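Local coordinates for protein tryptophan--tRNA ligase (Mycoplasma pneumoniae, PDB 2YY5) that probably joins tryptophan to its cognate tRNA at the expense of ATP, acting as a homodimeric class I aminoacyl-tRNA synthetase, at residues M251-N264 against L287-N301. The protein carries 1 engineered substitution. Sequence-based numbering, arbitrary orientation.
Sequences MLTILKALLKEPVN and LKNALTEATVNLLVN
L255, L258 and L291 interlock as knobs into holes where helices 251-259 and 287-301 cross at 43°, an example of helix-helix packing in the helical region that follows the KMSKS motif of a class I synthetase. L255 fills the space framed by L287, A290, L291 and A294; L258 does the same against L291, A294, T295 and L298. In return L291 enters the hole formed by M251, I254, L255 and L258. With CG anti to the backbone N (chi1 178°), its two methyls divide the work: CD1 meets I254 CG2 at 3.6 Å, while CD2 meets M251 CG at 3.5 Å, with M251 and L291 crossing at about a right angle. A294 is small enough for L258 CB to come within 3.8 Å of its CB. Toward the C-terminal part of both segments, L298 CD2 lies against E261 CG and V263 CG1 against N297 CB. I254 also touches L23 of helix 19-26 and lies near I193, a predicted ATP-site residue.

Polar contacts gather on N264, the residue right before helix 265-271. Its ND2 donates to A294 O (3.1 Å) and, within its own segment, to L258 O, both acceptors lying close to the amide plane. These carbonyls also accept backbone N-H groups, from L298 and E261 respectively, on the opposite face. N264 OD1 accepts a hydrogen bond from N297 ND2 at 2.8 Å, nearly along the C=O axis but with a bent N-H...O angle of 135°.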
# COMPACT_ATOMS: atom_id res chain seq x y z
N MET B 251 18.36 18.62 30.07
CA MET B 251 17.56 19.71 30.61
C MET B 251 18.16 21.05 30.18
O MET B 251 17.46 22.02 29.95
CB MET B 251 17.52 19.65 32.14
CG MET B 251 16.72 18.49 32.70
SD MET B 251 16.45 18.63 34.48
CE MET B 251 18.01 18.01 35.10
N LEU B 252 19.47 21.07 30.05
CA LEU B 252 20.17 22.29 29.67
C LEU B 252 19.91 22.69 28.22
O LEU B 252 19.66 23.87 27.95
CB LEU B 252 21.67 22.10 29.92
CG LEU B 252 22.55 23.33 30.15
CD1 LEU B 252 21.96 24.24 31.22
CD2 LEU B 252 23.94 22.84 30.56
N THR B 253 19.95 21.75 27.29
CA THR B 253 19.71 22.11 25.90
C THR B 253 18.22 22.41 25.65
O THR B 253 17.88 23.18 24.74
CB THR B 253 20.26 21.02 24.87
OG1 THR B 253 19.20 20.52 24.06
CG2 THR B 253 20.94 19.87 25.59
N ILE B 254 17.33 21.83 26.46
CA ILE B 254 15.89 22.08 26.33
C ILE B 254 15.64 23.51 26.74
O ILE B 254 14.90 24.25 26.07
CB ILE B 254 15.03 21.18 27.26
CG1 ILE B 254 15.08 19.73 26.80
CG2 ILE B 254 13.59 21.68 27.27
CD1 ILE B 254 14.51 18.75 27.80
N LEU B 255 16.24 23.89 27.87
CA LEU B 255 16.13 25.23 28.43
C LEU B 255 16.60 26.27 27.39
O LEU B 255 15.94 27.29 27.19
CB LEU B 255 16.98 25.35 29.70
CG LEU B 255 16.58 26.32 30.83
CD1 LEU B 255 17.84 26.86 31.49
CD2 LEU B 255 15.76 27.48 30.30
N LYS B 256 17.73 26.00 26.75
CA LYS B 256 18.27 26.92 25.75
C LYS B 256 17.29 27.14 24.58
O LYS B 256 17.12 28.27 24.11
CB LYS B 256 19.62 26.42 25.20
CG LYS B 256 20.27 27.43 24.23
CD LYS B 256 21.74 27.14 23.92
CE LYS B 256 21.91 26.03 22.89
NZ LYS B 256 23.34 25.83 22.51
N ALA B 257 16.66 26.06 24.13
CA ALA B 257 15.71 26.12 23.03
C ALA B 257 14.42 26.86 23.41
O ALA B 257 13.81 27.54 22.58
CB ALA B 257 15.38 24.70 22.56
N LEU B 258 14.01 26.72 24.67
CA LEU B 258 12.79 27.38 25.12
C LEU B 258 12.95 28.88 25.32
O LEU B 258 12.00 29.64 25.20
CB LEU B 258 12.30 26.73 26.42
CG LEU B 258 11.92 25.26 26.31
CD1 LEU B 258 11.40 24.78 27.66
CD2 LEU B 258 10.87 25.07 25.22
N LEU B 259 14.18 29.30 25.62
CA LEU B 259 14.46 30.71 25.84
C LEU B 259 14.34 31.56 24.58
O LEU B 259 14.18 32.77 24.67
CB LEU B 259 15.84 30.86 26.47
CG LEU B 259 15.96 30.17 27.83
CD1 LEU B 259 17.39 30.27 28.35
CD2 LEU B 259 14.99 30.82 28.81
N LYS B 260 14.43 30.93 23.40
CA LYS B 260 14.32 31.64 22.12
C LYS B 260 12.87 32.07 21.91
O LYS B 260 12.58 32.96 21.12
CB LYS B 260 14.71 30.74 20.94
CG LYS B 260 15.84 29.77 21.18
CD LYS B 260 15.93 28.71 20.08
CE LYS B 260 16.49 29.27 18.78
NZ LYS B 260 17.88 29.77 18.96
N GLU B 261 11.96 31.41 22.61
CA GLU B 261 10.54 31.69 22.49
C GLU B 261 10.17 33.08 23.04
O GLU B 261 10.75 33.53 24.02
CB GLU B 261 9.75 30.61 23.24
CG GLU B 261 8.41 30.28 22.61
CD GLU B 261 8.53 29.37 21.41
OE1 GLU B 261 7.63 29.42 20.55
OE2 GLU B 261 9.52 28.60 21.32
N PRO B 262 9.21 33.77 22.39
CA PRO B 262 8.77 35.10 22.84
C PRO B 262 8.43 35.05 24.33
O PRO B 262 8.94 35.85 25.12
CB PRO B 262 7.56 35.38 21.97
CG PRO B 262 8.00 34.78 20.65
CD PRO B 262 8.59 33.44 21.09
N VAL B 263 7.57 34.12 24.71
CA VAL B 263 7.26 33.96 26.12
C VAL B 263 8.64 33.52 26.62
O VAL B 263 9.40 32.92 25.86
CB VAL B 263 6.23 32.84 26.36
CG1 VAL B 263 5.73 32.88 27.79
CG2 VAL B 263 5.07 32.99 25.39
N ASN B 264 8.99 33.81 27.86
CA ASN B 264 10.31 33.45 28.37
C ASN B 264 11.34 34.53 28.04
O ASN B 264 12.54 34.36 28.29
CB ASN B 264 10.78 32.10 27.82
CG ASN B 264 9.92 30.94 28.27
OD1 ASN B 264 9.13 31.07 29.21
ND2 ASN B 264 10.08 29.79 27.62
N LEU B 287 18.34 24.67 38.14
CA LEU B 287 18.18 24.37 36.73
C LEU B 287 16.77 23.86 36.47
O LEU B 287 16.11 24.29 35.51
CB LEU B 287 19.21 23.31 36.29
CG LEU B 287 19.16 22.74 34.87
CD1 LEU B 287 19.27 23.85 33.83
CD2 LEU B 287 20.30 21.74 34.70
N LYS B 288 16.30 22.95 37.32
CA LYS B 288 14.95 22.40 37.17
C LYS B 288 13.91 23.50 37.29
O LYS B 288 12.91 23.50 36.58
CB LYS B 288 14.70 21.32 38.21
CG LYS B 288 15.42 20.02 37.92
CD LYS B 288 15.14 18.96 38.98
CE LYS B 288 15.81 17.64 38.60
NZ LYS B 288 15.64 16.60 39.65
N ASN B 289 14.17 24.42 38.21
CA ASN B 289 13.28 25.56 38.45
C ASN B 289 13.12 26.41 37.20
O ASN B 289 12.00 26.74 36.81
CB ASN B 289 13.83 26.43 39.57
CG ASN B 289 13.18 26.13 40.91
OD1 ASN B 289 13.55 25.19 41.60
ND2 ASN B 289 12.18 26.93 41.26
N ALA B 290 14.24 26.77 36.58
CA ALA B 290 14.23 27.60 35.38
C ALA B 290 13.64 26.84 34.19
O ALA B 290 12.97 27.42 33.33
CB ALA B 290 15.64 28.06 35.06
N LEU B 291 13.89 25.53 34.15
CA LEU B 291 13.38 24.69 33.08
C LEU B 291 11.87 24.58 33.22
O LEU B 291 11.14 24.61 32.23
CB LEU B 291 14.00 23.30 33.14
CG LEU B 291 13.51 22.30 32.09
CD1 LEU B 291 13.79 22.85 30.69
CD2 LEU B 291 14.20 20.95 32.29
N THR B 292 11.40 24.46 34.46
CA THR B 292 9.98 24.34 34.73
C THR B 292 9.21 25.61 34.35
O THR B 292 8.06 25.53 33.94
CB THR B 292 9.71 24.03 36.22
OG1 THR B 292 10.18 22.70 36.52
CG2 THR B 292 8.22 24.10 36.52
N GLU B 293 9.85 26.77 34.49
CA GLU B 293 9.19 28.03 34.15
C GLU B 293 9.10 28.20 32.63
O GLU B 293 8.04 28.50 32.10
CB GLU B 293 9.94 29.21 34.77
CG GLU B 293 9.21 30.55 34.66
CD GLU B 293 10.04 31.71 35.19
OE1 GLU B 293 10.56 31.60 36.32
OE2 GLU B 293 10.19 32.72 34.48
N ALA B 294 10.22 28.01 31.94
CA ALA B 294 10.25 28.13 30.49
C ALA B 294 9.25 27.14 29.89
O ALA B 294 8.51 27.46 28.96
CB ALA B 294 11.64 27.85 29.97
N THR B 295 9.22 25.94 30.45
CA THR B 295 8.32 24.91 29.96
C THR B 295 6.85 25.25 30.21
O THR B 295 6.05 25.22 29.27
CB THR B 295 8.63 23.56 30.61
OG1 THR B 295 10.00 23.22 30.34
CG2 THR B 295 7.72 22.49 30.05
N VAL B 296 6.50 25.57 31.45
CA VAL B 296 5.12 25.91 31.77
C VAL B 296 4.67 27.07 30.89
O VAL B 296 3.62 27.01 30.26
CB VAL B 296 4.94 26.31 33.27
CG1 VAL B 296 3.53 26.85 33.51
CG2 VAL B 296 5.19 25.10 34.18
N ASN B 297 5.49 28.11 30.83
CA ASN B 297 5.18 29.27 30.01
C ASN B 297 4.82 28.86 28.59
O ASN B 297 3.80 29.30 28.06
CB ASN B 297 6.38 30.24 29.96
CG ASN B 297 6.57 30.99 31.27
OD1 ASN B 297 5.89 30.72 32.27
ND2 ASN B 297 7.50 31.94 31.27
N LEU B 298 5.65 28.02 27.98
CA LEU B 298 5.40 27.57 26.62
C LEU B 298 4.10 26.76 26.53
O LEU B 298 3.21 27.08 25.74
CB LEU B 298 6.59 26.74 26.13
CG LEU B 298 6.74 26.28 24.66
CD1 LEU B 298 5.62 25.34 24.32
CD2 LEU B 298 6.76 27.46 23.71
N LEU B 299 3.97 25.72 27.35
CA LEU B 299 2.77 24.90 27.31
C LEU B 299 1.49 25.70 27.52
O LEU B 299 0.53 25.56 26.75
CB LEU B 299 2.87 23.77 28.35
CG LEU B 299 3.62 22.50 27.89
CD1 LEU B 299 4.70 22.84 26.90
CD2 LEU B 299 4.22 21.81 29.08
N VAL B 300 1.47 26.55 28.55
CA VAL B 300 0.30 27.38 28.84
C VAL B 300 -0.04 28.26 27.64
O VAL B 300 -1.21 28.49 27.36
CB VAL B 300 0.55 28.24 30.11
CG1 VAL B 300 -0.55 29.29 30.27
CG2 VAL B 300 0.57 27.35 31.33
N ASN B 301 0.97 28.71 26.92
CA ASN B 301 0.76 29.55 25.74
C ASN B 301 0.36 28.75 24.49
O ASN B 301 -0.18 29.31 23.54
CB ASN B 301 2.01 30.38 25.45
CG ASN B 301 1.92 31.14 24.14
OD1 ASN B 301 2.23 30.61 23.07
ND2 ASN B 301 1.48 32.40 24.22